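Local atomic coordinates of glia-derived nexin (Homo sapiens, PDB entry 4DY0), a protein that inhibits the serine proteases thrombin, trypsin and urokinase, binds heparin, and promotes neurite extension by inhibiting thrombin. Residues I32-H37 with I320-K325; T257-M262 with F361-P366; V272-F277 with I326-D331. One frame throughout, in Å; residues are numbered along the deposited sequence.

Contact 1: residues I32-H37 with I320-K325; sequences IVISPH and ILQKAK. With SO4 (sulfate ion), chain D.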
ATOM      1  N   ILE A  32       6.533  -8.317  -1.271  1.00 24.03           N
ATOM      2  CA  ILE A  32       5.354  -7.848  -0.563  1.00 24.54           C
ATOM      3  C   ILE A  32       5.121  -6.383  -0.897  1.00 24.97           C
ATOM      4  O   ILE A  32       5.985  -5.540  -0.658  1.00 28.32           O
ATOM      5  CB  ILE A  32       5.508  -8.012   0.957  1.00 23.72           C
ATOM      6  CG1 ILE A  32       5.735  -9.484   1.314  1.00 27.18           C
ATOM      7  CG2 ILE A  32       4.283  -7.480   1.672  1.00 25.97           C
ATOM      8  CD1 ILE A  32       4.545 -10.380   1.009  1.00 24.69           C
ATOM      9  N   VAL A  33       3.962  -6.088  -1.476  1.00 25.57           N
ATOM     10  CA  VAL A  33       3.614  -4.718  -1.823  1.00 25.54           C
ATOM     11  C   VAL A  33       2.251  -4.365  -1.258  1.00 26.36           C
ATOM     12  O   VAL A  33       1.226  -4.893  -1.690  1.00 28.09           O
ATOM     13  CB  VAL A  33       3.631  -4.488  -3.343  1.00 24.73           C
ATOM     14  CG1 VAL A  33       3.452  -3.006  -3.657  1.00 22.57           C
ATOM     15  CG2 VAL A  33       4.930  -5.005  -3.930  1.00 23.66           C
ATOM     16  N   ILE A  34       2.263  -3.470  -0.280  1.00 26.00           N
ATOM     17  CA  ILE A  34       1.080  -3.083   0.464  1.00 25.15           C
ATOM     18  C   ILE A  34       0.823  -1.596   0.260  1.00 28.55           C
ATOM     19  O   ILE A  34       1.734  -0.843  -0.109  1.00 30.55           O
ATOM     20  CB  ILE A  34       1.316  -3.314   1.970  1.00 28.85           C
ATOM     21  CG1 ILE A  34       1.413  -4.812   2.277  1.00 26.94           C
ATOM     22  CG2 ILE A  34       0.241  -2.649   2.799  1.00 24.78           C
ATOM     23  CD1 ILE A  34       0.173  -5.577   1.939  1.00 27.30           C
ATOM     24  N   SER A  35      -0.414  -1.171   0.497  1.00 24.42           N
ATOM     25  CA  SER A  35      -0.722   0.251   0.553  1.00 23.42           C
ATOM     26  C   SER A  35      -1.154   0.611   1.964  1.00 25.67           C
ATOM     27  O   SER A  35      -2.303   0.391   2.335  1.00 26.45           O
ATOM     28  CB  SER A  35      -1.823   0.616  -0.433  1.00 22.30           C
ATOM     29  OG  SER A  35      -2.185   1.973  -0.266  1.00 22.81           O
ATOM     30  N   PRO A  36      -0.224   1.145   2.771  1.00 26.03           N
ATOM     31  CA  PRO A  36      -0.548   1.449   4.164  1.00 25.25           C
ATOM     32  C   PRO A  36      -1.764   2.359   4.292  1.00 26.62           C
ATOM     33  O   PRO A  36      -2.611   2.145   5.163  1.00 26.92           O
ATOM     34  CB  PRO A  36       0.712   2.157   4.667  1.00 25.28           C
ATOM     35  CG  PRO A  36       1.815   1.565   3.833  1.00 23.81           C
ATOM     36  CD  PRO A  36       1.198   1.384   2.464  1.00 22.69           C
ATOM     37  N   HIS A  37      -1.852   3.369   3.435  1.00 25.21           N
ATOM     38  CA  HIS A  37      -2.987   4.279   3.483  1.00 27.64           C
ATOM     39  C   HIS A  37      -4.281   3.576   3.088  1.00 28.89           C
ATOM     40  O   HIS A  37      -5.346   3.848   3.650  1.00 27.59           O
ATOM     41  CB  HIS A  37      -2.768   5.484   2.578  1.00 27.31           C
ATOM     42  CG  HIS A  37      -3.945   6.401   2.521  1.00 28.24           C
ATOM     43  ND1 HIS A  37      -4.149   7.405   3.444  1.00 28.93           N
ATOM     44  CD2 HIS A  37      -4.999   6.450   1.672  1.00 26.18           C
ATOM     45  CE1 HIS A  37      -5.270   8.041   3.155  1.00 29.56           C
ATOM     46  NE2 HIS A  37      -5.803   7.482   2.084  1.00 27.82           N
ATOM     47  N   ILE A 320     -10.536  -9.370   3.380  1.00 27.21           N
ATOM     48  CA  ILE A 320     -10.238  -7.996   3.012  1.00 28.92           C
ATOM     49  C   ILE A 320      -9.042  -8.041   2.081  1.00 30.33           C
ATOM     50  O   ILE A 320      -7.906  -8.196   2.528  1.00 31.44           O
ATOM     51  CB  ILE A 320      -9.895  -7.136   4.239  1.00 29.35           C
ATOM     52  CG1 ILE A 320     -11.069  -7.119   5.224  1.00 33.70           C
ATOM     53  CG2 ILE A 320      -9.539  -5.719   3.810  1.00 27.64           C
ATOM     54  CD1 ILE A 320     -10.752  -6.448   6.551  1.00 30.78           C
ATOM     55  N   LEU A 321      -9.306  -7.928   0.783  1.00 31.27           N
ATOM     56  CA  LEU A 321      -8.273  -8.113  -0.232  1.00 29.53           C
ATOM     57  C   LEU A 321      -7.698  -6.801  -0.733  1.00 28.52           C
ATOM     58  O   LEU A 321      -8.429  -5.914  -1.177  1.00 30.21           O
ATOM     59  CB  LEU A 321      -8.829  -8.901  -1.413  1.00 31.19           C
ATOM     60  CG  LEU A 321      -9.504 -10.219  -1.042  1.00 36.74           C
ATOM     61  CD1 LEU A 321     -10.250 -10.780  -2.237  1.00 45.01           C
ATOM     62  CD2 LEU A 321      -8.486 -11.217  -0.516  1.00 30.60           C
ATOM     63  N   GLN A 322      -6.377  -6.686  -0.658  1.00 25.45           N
ATOM     64  CA  GLN A 322      -5.678  -5.540  -1.213  1.00 26.75           C
ATOM     65  C   GLN A 322      -4.701  -5.993  -2.286  1.00 29.40           C
ATOM     66  O   GLN A 322      -3.927  -6.931  -2.081  1.00 28.71           O
ATOM     67  CB  GLN A 322      -4.927  -4.779  -0.122  1.00 24.29           C
ATOM     68  CG  GLN A 322      -4.125  -3.603  -0.653  1.00 25.28           C
ATOM     69  CD  GLN A 322      -3.473  -2.796   0.450  1.00 28.66           C
ATOM     70  OE1 GLN A 322      -2.369  -3.114   0.903  1.00 26.97           O
ATOM     71  NE2 GLN A 322      -4.154  -1.736   0.887  1.00 28.39           N
ATOM     72  N   LYS A 323      -4.747  -5.330  -3.437  1.00 31.35           N
ATOM     73  CA  LYS A 323      -3.779  -5.579  -4.492  1.00 26.89           C
ATOM     74  C   LYS A 323      -3.113  -4.269  -4.879  1.00 27.30           C
ATOM     75  O   LYS A 323      -3.784  -3.280  -5.165  1.00 30.87           O
ATOM     76  CB  LYS A 323      -4.447  -6.223  -5.701  1.00 29.30           C
ATOM     77  CG  LYS A 323      -3.471  -6.762  -6.731  1.00 32.62           C
ATOM     78  CD  LYS A 323      -4.095  -7.897  -7.530  1.00 38.48           C
ATOM     79  CE  LYS A 323      -3.136  -8.429  -8.584  1.00 35.34           C
ATOM     80  NZ  LYS A 323      -3.642  -9.696  -9.175  1.00 37.04           N
ATOM     81  N   ALA A 324      -1.788  -4.264  -4.871  1.00 26.96           N
ATOM     82  CA  ALA A 324      -1.028  -3.059  -5.165  1.00 27.02           C
ATOM     83  C   ALA A 324      -0.104  -3.330  -6.333  1.00 26.08           C
ATOM     84  O   ALA A 324       0.512  -4.393  -6.413  1.00 27.71           O
ATOM     85  CB  ALA A 324      -0.235  -2.610  -3.940  1.00 22.79           C
ATOM     86  N   LYS A 325      -0.014  -2.369  -7.242  1.00 26.89           N
ATOM     87  CA  LYS A 325       0.766  -2.553  -8.457  1.00 29.64           C
ATOM     88  C   LYS A 325       1.419  -1.243  -8.877  1.00 30.30           C
ATOM     89  O   LYS A 325       0.736  -0.251  -9.123  1.00 28.90           O
ATOM     90  CB  LYS A 325      -0.130  -3.089  -9.574  1.00 29.24           C
ATOM     91  CG  LYS A 325       0.561  -3.289 -10.911  1.00 36.56           C
ATOM     92  CD  LYS A 325      -0.294  -4.158 -11.823  1.00 35.16           C
ATOM     93  CE  LYS A 325       0.306  -4.284 -13.202  1.00 50.95           C
ATOM     94  NZ  LYS A 325      -0.477  -5.230 -14.044  1.00 56.22           N
TER
HETATM   95  S   SO4 D 401      -2.943  -8.400 -12.781  1.00 74.48           S
HETATM   96  O1  SO4 D 401      -1.870  -8.566 -13.787  1.00101.10           O
HETATM   97  O2  SO4 D 401      -2.353  -8.423 -11.425  1.00 99.43           O
HETATM   98  O3  SO4 D 401      -3.623  -7.103 -13.000  1.00 85.04           O
HETATM   99  O4  SO4 D 401      -3.917  -9.510 -12.910  1.00 80.80           O
HETATM  100  O   HOH W   1      -1.009  -6.380  -1.253  1.00 27.41           O
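In the shutter region of this serpin, a polar site beneath the middle of the main sheet, the side-chain amide of Gln322 pairs with both the N-H and the C=O of Ser35. Ser35 N donates to Gln322 OE1 at 2.8 Å in an almost straight bond (176°), reaching the oxygen from above the carbonyl plane. Gln322 NE2 in turn gives a longer bond of 3.2 Å to Ser35 O. The arm gets there fully stretched, CG trans to the backbone N, and a turn at its end (chi3 86°) presents both amide atoms to Ser35. Two bonds fix the amide's rotation, and NE2 has a further acceptor in Asn166 OD1. Gln322 belongs to strand 319-328, which in the serpin fold leads into the reactive-centre loop, while Ser35 is the N-cap of helix 36-47; its OG is bonded to Gly38 N and Leu371 O. Strand 32-34 crosses segment 320-325 at 105°. Beside these two bonds, Ile34 lays CG2 3.3 Å from Gln322 OE1, and Val33 CG1 meets Ala324 CB at 3.7 Å. A water sits between the main chains, 2.7 Å from Val33 O and 3.1 Å from Gln322 O. Lys323 points away from this buried layer, and its NZ is hydrogen-bonded to Asp147 O and Asn148 O; a weak bond to a nearby sulfate is doubtful.

Contact 2: residues T257-M262 with F361-P366; sequences TIDSWM and FIRHNP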
ATOM      1  N   THR A 257      10.436   6.954  11.275  1.00 35.14           N
ATOM      2  CA  THR A 257      11.636   6.601  10.529  1.00 32.23           C
ATOM      3  C   THR A 257      11.724   7.449   9.269  1.00 32.55           C
ATOM      4  O   THR A 257      12.767   8.026   8.965  1.00 34.59           O
ATOM      5  CB  THR A 257      11.626   5.109  10.127  1.00 32.85           C
ATOM      6  OG1 THR A 257      11.244   4.304  11.251  1.00 32.00           O
ATOM      7  CG2 THR A 257      12.998   4.671   9.633  1.00 27.92           C
ATOM      8  N   ILE A 258      10.617   7.522   8.537  1.00 32.79           N
ATOM      9  CA  ILE A 258      10.562   8.333   7.328  1.00 34.52           C
ATOM     10  C   ILE A 258      10.847   9.803   7.642  1.00 37.02           C
ATOM     11  O   ILE A 258      11.564  10.474   6.897  1.00 38.19           O
ATOM     12  CB  ILE A 258       9.197   8.212   6.633  1.00 35.01           C
ATOM     13  CG1 ILE A 258       8.916   6.756   6.269  1.00 32.41           C
ATOM     14  CG2 ILE A 258       9.141   9.112   5.402  1.00 33.11           C
ATOM     15  CD1 ILE A 258       7.604   6.560   5.547  1.00 34.05           C
ATOM     16  N   ASP A 259      10.283  10.302   8.740  1.00 35.83           N
ATOM     17  CA  ASP A 259      10.562  11.667   9.179  1.00 36.73           C
ATOM     18  C   ASP A 259      12.043  11.813   9.501  1.00 34.77           C
ATOM     19  O   ASP A 259      12.662  12.829   9.207  1.00 36.19           O
ATOM     20  CB  ASP A 259       9.725  12.032  10.406  1.00 37.74           C
ATOM     21  CG  ASP A 259       8.240  12.086  10.106  1.00 44.04           C
ATOM     22  OD1 ASP A 259       7.867  12.066   8.913  1.00 50.02           O
ATOM     23  OD2 ASP A 259       7.442  12.148  11.065  1.00 49.53           O
ATOM     24  N   SER A 260      12.613  10.781  10.104  1.00 38.62           N
ATOM     25  CA  SER A 260      14.025  10.796  10.435  1.00 37.65           C
ATOM     26  C   SER A 260      14.866  10.907   9.164  1.00 34.33           C
ATOM     27  O   SER A 260      15.816  11.684   9.116  1.00 32.30           O
ATOM     28  CB  SER A 260      14.402   9.548  11.233  1.00 39.08           C
ATOM     29  OG  SER A 260      15.773   9.562  11.575  1.00 43.37           O
ATOM     30  N   TRP A 261      14.512  10.139   8.134  1.00 31.08           N
ATOM     31  CA  TRP A 261      15.238  10.208   6.869  1.00 33.24           C
ATOM     32  C   TRP A 261      15.205  11.632   6.334  1.00 36.06           C
ATOM     33  O   TRP A 261      16.223  12.162   5.894  1.00 42.09           O
ATOM     34  CB  TRP A 261      14.662   9.250   5.817  1.00 32.18           C
ATOM     35  CG  TRP A 261      14.747   7.793   6.173  1.00 31.04           C
ATOM     36  CD1 TRP A 261      15.453   7.236   7.201  1.00 31.20           C
ATOM     37  CD2 TRP A 261      14.124   6.703   5.480  1.00 28.97           C
ATOM     38  NE1 TRP A 261      15.291   5.873   7.203  1.00 29.48           N
ATOM     39  CE2 TRP A 261      14.482   5.520   6.155  1.00 29.86           C
ATOM     40  CE3 TRP A 261      13.291   6.615   4.359  1.00 27.87           C
ATOM     41  CZ2 TRP A 261      14.039   4.261   5.744  1.00 29.28           C
ATOM     42  CZ3 TRP A 261      12.852   5.368   3.953  1.00 27.52           C
ATOM     43  CH2 TRP A 261      13.226   4.207   4.644  1.00 28.39           C
ATOM     44  N   MET A 262      14.026  12.247   6.381  1.00 36.83           N
ATOM     45  CA  MET A 262      13.837  13.600   5.864  1.00 42.01           C
ATOM     46  C   MET A 262      14.858  14.594   6.416  1.00 42.24           C
ATOM     47  O   MET A 262      15.312  15.488   5.704  1.00 44.36           O
ATOM     48  CB  MET A 262      12.419  14.093   6.161  1.00 45.12           C
ATOM     49  CG  MET A 262      11.316  13.290   5.482  1.00 50.15           C
ATOM     50  SD  MET A 262      11.456  13.295   3.686  1.00 57.46           S
ATOM     51  CE  MET A 262       9.913  12.519   3.213  1.00 51.36           C
ATOM     52  N   PHE A 361       9.101   3.023  -0.493  1.00 24.50           N
ATOM     53  CA  PHE A 361       7.861   3.710  -0.163  1.00 27.11           C
ATOM     54  C   PHE A 361       7.446   4.561  -1.345  1.00 25.56           C
ATOM     55  O   PHE A 361       8.290   5.043  -2.095  1.00 25.19           O
ATOM     56  CB  PHE A 361       8.063   4.671   1.012  1.00 28.01           C
ATOM     57  CG  PHE A 361       8.291   4.004   2.328  1.00 31.11           C
ATOM     58  CD1 PHE A 361       9.565   3.921   2.863  1.00 34.46           C
ATOM     59  CD2 PHE A 361       7.228   3.491   3.054  1.00 28.76           C
ATOM     60  CE1 PHE A 361       9.778   3.320   4.089  1.00 35.34           C
ATOM     61  CE2 PHE A 361       7.431   2.889   4.279  1.00 31.20           C
ATOM     62  CZ  PHE A 361       8.710   2.802   4.798  1.00 35.93           C
ATOM     63  N   ILE A 362       6.145   4.763  -1.491  1.00 25.17           N
ATOM     64  CA  ILE A 362       5.624   5.818  -2.340  1.00 26.44           C
ATOM     65  C   ILE A 362       4.874   6.766  -1.416  1.00 26.31           C
ATOM     66  O   ILE A 362       3.908   6.372  -0.767  1.00 29.65           O
ATOM     67  CB  ILE A 362       4.675   5.280  -3.433  1.00 27.10           C
ATOM     68  CG1 ILE A 362       5.433   4.376  -4.397  1.00 25.02           C
ATOM     69  CG2 ILE A 362       4.039   6.433  -4.208  1.00 23.72           C
ATOM     70  CD1 ILE A 362       6.441   5.121  -5.235  1.00 27.20           C
ATOM     71  N   ARG A 363       5.329   8.011  -1.348  1.00 27.97           N
ATOM     72  CA  ARG A 363       4.792   8.963  -0.387  1.00 28.32           C
ATOM     73  C   ARG A 363       4.120  10.155  -1.067  1.00 31.28           C
ATOM     74  O   ARG A 363       4.650  10.716  -2.027  1.00 33.63           O
ATOM     75  CB  ARG A 363       5.920   9.450   0.523  1.00 29.56           C
ATOM     76  CG  ARG A 363       5.478  10.260   1.724  1.00 33.52           C
ATOM     77  CD  ARG A 363       6.647  10.442   2.689  1.00 33.52           C
ATOM     78  NE  ARG A 363       6.246  11.101   3.926  1.00 37.38           N
ATOM     79  CZ  ARG A 363       6.332  12.411   4.138  1.00 45.33           C
ATOM     80  NH1 ARG A 363       5.942  12.929   5.296  1.00 45.30           N
ATOM     81  NH2 ARG A 363       6.807  13.204   3.187  1.00 45.93           N
ATOM     82  N   HIS A 364       2.947  10.526  -0.568  1.00 30.67           N
ATOM     83  CA  HIS A 364       2.303  11.770  -0.956  1.00 32.80           C
ATOM     84  C   HIS A 364       2.706  12.805   0.085  1.00 35.15           C
ATOM     85  O   HIS A 364       2.189  12.817   1.200  1.00 38.03           O
ATOM     86  CB  HIS A 364       0.784  11.600  -1.002  1.00 34.87           C
ATOM     87  CG  HIS A 364       0.053  12.794  -1.534  1.00 39.64           C
ATOM     88  ND1 HIS A 364      -0.628  13.674  -0.719  1.00 38.68           N
ATOM     89  CD2 HIS A 364      -0.110  13.251  -2.798  1.00 41.77           C
ATOM     90  CE1 HIS A 364      -1.175  14.623  -1.458  1.00 41.19           C
ATOM     91  NE2 HIS A 364      -0.875  14.390  -2.723  1.00 41.44           N
ATOM     92  N   ASN A 365       3.647  13.663  -0.284  1.00 36.59           N
ATOM     93  CA  ASN A 365       4.319  14.535   0.678  1.00 39.68           C
ATOM     94  C   ASN A 365       3.452  15.617   1.337  1.00 38.76           C
ATOM     95  O   ASN A 365       3.629  15.917   2.519  1.00 37.62           O
ATOM     96  CB  ASN A 365       5.589  15.119   0.050  1.00 40.34           C
ATOM     97  CG  ASN A 365       6.560  14.031  -0.398  1.00 41.00           C
ATOM     98  OD1 ASN A 365       6.986  13.202   0.407  1.00 42.18           O
ATOM     99  ND2 ASN A 365       6.901  14.021  -1.683  1.00 35.32           N
ATOM    100  N   PRO A 366       2.508  16.203   0.584  1.00 40.91           N
ATOM    101  CA  PRO A 366       1.649  17.218   1.191  1.00 41.16           C
ATOM    102  C   PRO A 366       0.867  16.677   2.389  1.00 43.46           C
ATOM    103  O   PRO A 366       0.771  17.349   3.417  1.00 45.26           O
ATOM    104  CB  PRO A 366       0.696  17.602   0.054  1.00 42.75           C
ATOM    105  CG  PRO A 366       1.457  17.285  -1.193  1.00 44.84           C
ATOM    106  CD  PRO A 366       2.255  16.052  -0.860  1.00 41.56           C
TER
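Helix 257-262, carrying Ile258 and Met262, lies across strand 361-364, with its Phe361 and Arg363, at 79° and with the axes 12.4 Å apart, a spacing bridged entirely by side chains. The pairing lays the helix against the serpin B sheet, whose strands 232-239 and 369-376 flank this one. Ile258 divides its branches between two partners: CD1 stands over the centre of the Phe361 ring, a CH-pi contact 3.8 Å from the centroid, whereas CG2 lies against the Arg363 side chain. Trp261 CH2 comes to the edge of the same phenyl ring, 3.6 Å from Phe361 CE1, with the ring planes 63° apart; Trp261 NE1 is bonded to Tyr220 OH. Extended from CG to NE, the Arg363 chain carries its guanidinium out to Met262. Asp259 OD1 is 4.2 Å from Arg363 NH1 and well out of the guanidinium plane, so it can offer only a distant opposite charge. With a leucine at Arg363, Asn365 OD1 would probably lose the hydrogen bond from NH2, and the methyl of Met262 the flat group it rests on. That methyl, CE, sits over one guanidinium face, 3.2 Å from Arg363 NH2, while NH2 itself bonds in the carbonyl plane to Asn365 OD1 at 2.8 Å.

Contact 3: residues V272-F277 with I326-D331; sequences VILPKF and IEVSED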
ATOM      1  N   VAL A 272      22.666   6.626  -9.951  1.00 32.96           N
ATOM      2  CA  VAL A 272      21.577   5.762  -9.511  1.00 31.48           C
ATOM      3  C   VAL A 272      21.402   4.588 -10.459  1.00 32.15           C
ATOM      4  O   VAL A 272      21.376   4.760 -11.675  1.00 39.17           O
ATOM      5  CB  VAL A 272      20.240   6.523  -9.424  1.00 29.54           C
ATOM      6  CG1 VAL A 272      19.137   5.596  -8.933  1.00 27.28           C
ATOM      7  CG2 VAL A 272      20.376   7.732  -8.506  1.00 27.29           C
ATOM      8  N   ILE A 273      21.297   3.392  -9.897  1.00 28.34           N
ATOM      9  CA  ILE A 273      21.063   2.196 -10.692  1.00 26.48           C
ATOM     10  C   ILE A 273      19.950   1.381 -10.037  1.00 28.12           C
ATOM     11  O   ILE A 273      20.067   0.952  -8.888  1.00 30.16           O
ATOM     12  CB  ILE A 273      22.357   1.396 -10.884  1.00 27.90           C
ATOM     13  CG1 ILE A 273      23.340   2.221 -11.723  1.00 28.54           C
ATOM     14  CG2 ILE A 273      22.082   0.050 -11.550  1.00 26.36           C
ATOM     15  CD1 ILE A 273      24.444   1.414 -12.347  1.00 33.19           C
ATOM     16  N   LEU A 274      18.868   1.195 -10.785  1.00 26.84           N
ATOM     17  CA  LEU A 274      17.583   0.789 -10.228  1.00 28.08           C
ATOM     18  C   LEU A 274      16.917  -0.211 -11.169  1.00 26.04           C
ATOM     19  O   LEU A 274      16.864   0.021 -12.375  1.00 31.05           O
ATOM     20  CB  LEU A 274      16.696   2.031 -10.114  1.00 31.74           C
ATOM     21  CG  LEU A 274      15.522   2.110  -9.145  1.00 36.76           C
ATOM     22  CD1 LEU A 274      14.537   3.142  -9.652  1.00 36.04           C
ATOM     23  CD2 LEU A 274      14.839   0.772  -8.989  1.00 51.14           C
ATOM     24  N   PRO A 275      16.412  -1.332 -10.633  1.00 22.29           N
ATOM     25  CA  PRO A 275      15.717  -2.261 -11.509  1.00 22.03           C
ATOM     26  C   PRO A 275      14.545  -1.597 -12.218  1.00 25.29           C
ATOM     27  O   PRO A 275      13.764  -0.868 -11.598  1.00 23.71           O
ATOM     28  CB  PRO A 275      15.199  -3.325 -10.544  1.00 20.34           C
ATOM     29  CG  PRO A 275      16.181  -3.314  -9.437  1.00 21.14           C
ATOM     30  CD  PRO A 275      16.555  -1.867  -9.270  1.00 22.39           C
ATOM     31  N   LYS A 276      14.444  -1.829 -13.519  1.00 27.64           N
ATOM     32  CA  LYS A 276      13.250  -1.471 -14.260  1.00 28.92           C
ATOM     33  C   LYS A 276      12.313  -2.670 -14.156  1.00 28.04           C
ATOM     34  O   LYS A 276      12.636  -3.753 -14.638  1.00 30.64           O
ATOM     35  CB  LYS A 276      13.601  -1.175 -15.718  1.00 31.66           C
ATOM     36  CG  LYS A 276      12.484  -1.483 -16.704  1.00 35.07           C
ATOM     37  CD  LYS A 276      12.607  -0.651 -17.973  1.00 32.89           C
ATOM     38  CE  LYS A 276      11.571  -1.084 -18.993  1.00 35.23           C
ATOM     39  NZ  LYS A 276      10.831   0.083 -19.536  1.00 40.92           N
ATOM     40  N   PHE A 277      11.170  -2.493 -13.503  1.00 26.49           N
ATOM     41  CA  PHE A 277      10.300  -3.630 -13.226  1.00 27.16           C
ATOM     42  C   PHE A 277       8.909  -3.197 -12.789  1.00 31.32           C
ATOM     43  O   PHE A 277       8.640  -2.012 -12.593  1.00 33.07           O
ATOM     44  CB  PHE A 277      10.908  -4.493 -12.120  1.00 24.14           C
ATOM     45  CG  PHE A 277      10.713  -3.926 -10.741  1.00 25.45           C
ATOM     46  CD1 PHE A 277      11.358  -2.754 -10.359  1.00 25.41           C
ATOM     47  CD2 PHE A 277       9.880  -4.558  -9.827  1.00 25.25           C
ATOM     48  CE1 PHE A 277      11.178  -2.225  -9.090  1.00 23.13           C
ATOM     49  CE2 PHE A 277       9.691  -4.036  -8.554  1.00 22.72           C
ATOM     50  CZ  PHE A 277      10.340  -2.866  -8.186  1.00 25.14           C
ATOM     51  N   ILE A 326       2.746  -1.246  -8.937  1.00 28.87           N
ATOM     52  CA  ILE A 326       3.492  -0.076  -9.372  1.00 31.76           C
ATOM     53  C   ILE A 326       4.499  -0.463 -10.450  1.00 31.92           C
ATOM     54  O   ILE A 326       5.200  -1.465 -10.328  1.00 32.34           O
ATOM     55  CB  ILE A 326       4.232   0.596  -8.194  1.00 32.22           C
ATOM     56  CG1 ILE A 326       4.999   1.829  -8.681  1.00 31.60           C
ATOM     57  CG2 ILE A 326       5.178  -0.389  -7.528  1.00 30.53           C
ATOM     58  CD1 ILE A 326       5.855   2.476  -7.618  1.00 34.51           C
ATOM     59  N   GLU A 327       4.556   0.321 -11.519  1.00 31.12           N
ATOM     60  CA  GLU A 327       5.571   0.107 -12.537  1.00 32.60           C
ATOM     61  C   GLU A 327       6.705   1.112 -12.388  1.00 31.37           C
ATOM     62  O   GLU A 327       6.476   2.308 -12.206  1.00 32.58           O
ATOM     63  CB  GLU A 327       4.984   0.183 -13.946  1.00 34.91           C
ATOM     64  CG  GLU A 327       6.056   0.059 -15.022  1.00 44.37           C
ATOM     65  CD  GLU A 327       5.499   0.062 -16.432  1.00 52.76           C
ATOM     66  OE1 GLU A 327       6.304  -0.022 -17.384  1.00 49.68           O
ATOM     67  OE2 GLU A 327       4.262   0.142 -16.589  1.00 55.39           O
ATOM     68  N   VAL A 328       7.932   0.616 -12.453  1.00 30.02           N
ATOM     69  CA  VAL A 328       9.099   1.475 -12.407  1.00 31.75           C
ATOM     70  C   VAL A 328       9.783   1.453 -13.768  1.00 32.76           C
ATOM     71  O   VAL A 328      10.298   0.417 -14.190  1.00 37.28           O
ATOM     72  CB  VAL A 328      10.072   1.021 -11.308  1.00 28.27           C
ATOM     73  CG1 VAL A 328      11.313   1.889 -11.305  1.00 27.46           C
ATOM     74  CG2 VAL A 328       9.379   1.070  -9.956  1.00 31.46           C
ATOM     75  N   SER A 329       9.774   2.592 -14.456  1.00 40.17           N
ATOM     76  CA  SER A 329      10.295   2.669 -15.820  1.00 36.62           C
ATOM     77  C   SER A 329      11.136   3.922 -16.056  1.00 40.80           C
ATOM     78  O   SER A 329      11.410   4.680 -15.123  1.00 37.92           O
ATOM     79  CB  SER A 329       9.143   2.617 -16.823  1.00 38.25           C
ATOM     80  OG  SER A 329       9.616   2.389 -18.138  1.00 44.48           O
ATOM     81  N   GLU A 330      11.534   4.135 -17.311  1.00 41.65           N
ATOM     82  CA  GLU A 330      12.365   5.276 -17.695  1.00 41.84           C
ATOM     83  C   GLU A 330      11.602   6.600 -17.681  1.00 46.02           C
ATOM     84  O   GLU A 330      12.155   7.645 -17.329  1.00 47.43           O
ATOM     85  CB  GLU A 330      12.954   5.072 -19.099  1.00 41.76           C
ATOM     86  CG  GLU A 330      14.069   4.043 -19.201  1.00 41.49           C
ATOM     87  CD  GLU A 330      13.572   2.655 -19.563  1.00 44.04           C
ATOM     88  OE1 GLU A 330      12.351   2.407 -19.471  1.00 45.39           O
ATOM     89  OE2 GLU A 330      14.409   1.808 -19.940  1.00 49.90           O
ATOM     90  N   ASP A 331      10.332   6.543 -18.071  1.00 45.49           N
ATOM     91  CA  ASP A 331       9.550   7.740 -18.403  1.00 45.75           C
ATOM     92  C   ASP A 331       9.566   8.848 -17.348  1.00 43.68           C
ATOM     93  O   ASP A 331       9.271   8.619 -16.172  1.00 44.52           O
ATOM     94  CB  ASP A 331       8.106   7.353 -18.748  1.00 51.58           C
ATOM     95  CG  ASP A 331       8.028   6.209 -19.752  1.00 60.87           C
ATOM     96  OD1 ASP A 331       7.218   6.302 -20.698  1.00 68.18           O
ATOM     97  OD2 ASP A 331       8.770   5.215 -19.599  1.00 63.29           O
TER
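Lys276 NZ forms a salt bridge with Glu330 OE1 at 2.8 Å, taken on the syn lone pair of that oxygen, and a second bond to Ser329 OG at 3.0 Å. A bend at the end of the lysine chain (chi4 131°) turns the ammonium toward these two consecutive residues, and its CD runs beside the carboxylate. The other carboxylate oxygen, Glu330 OE2, is held by Thr183 OG1. Next to the salt bridge the backbones join as an antiparallel hydrogen-bonded pair: Val328 N donates to Phe277 O at 2.7 Å, and Phe277 N returns a bond to Val328 O at 3.1 Å. Val328 then anchors the packing with both methyls. CG1 meets Leu274 CD1 at 3.8 Å, and CG2 lies 3.9 Å from CE1 of the Phe277 ring on the same face of the sheet. Topology and family place this contact in the serpin breach, at the end of the main sheet where strand 319-328 gives way to the hinge of the reactive-centre loop. Around it, Trp174 NE1 bonds to Ser329 O, Leu201 of strand 195-213 touches both Lys276 and Glu330, and Phe358 of strand 358-364 packs against Phe277.

Contacts 1 and 3 lie along one strand, 319-328, centres 19 Å apart: its earlier half meets the shutter at contact 1, and its far end pairs with 272-277 at contact 3. Contact 2 belongs to the B sheet behind, its centre 18 Å from that of contact 1 and 20 Å from that of contact 3. It touches contact 3 through Ile362 CD1 and Ile326 CD1, 3.6 Å apart, but comes no nearer than about 6 Å to contact 1. The predicted reactive bond, Arg346-Ser347, follows contact 3 in the chain. In the general serpin mechanism the cleaved loop inserts between strands 162-170 and 319-328, probably affecting contact 1 near Asn166, whereas contact 3 pairs the other edge.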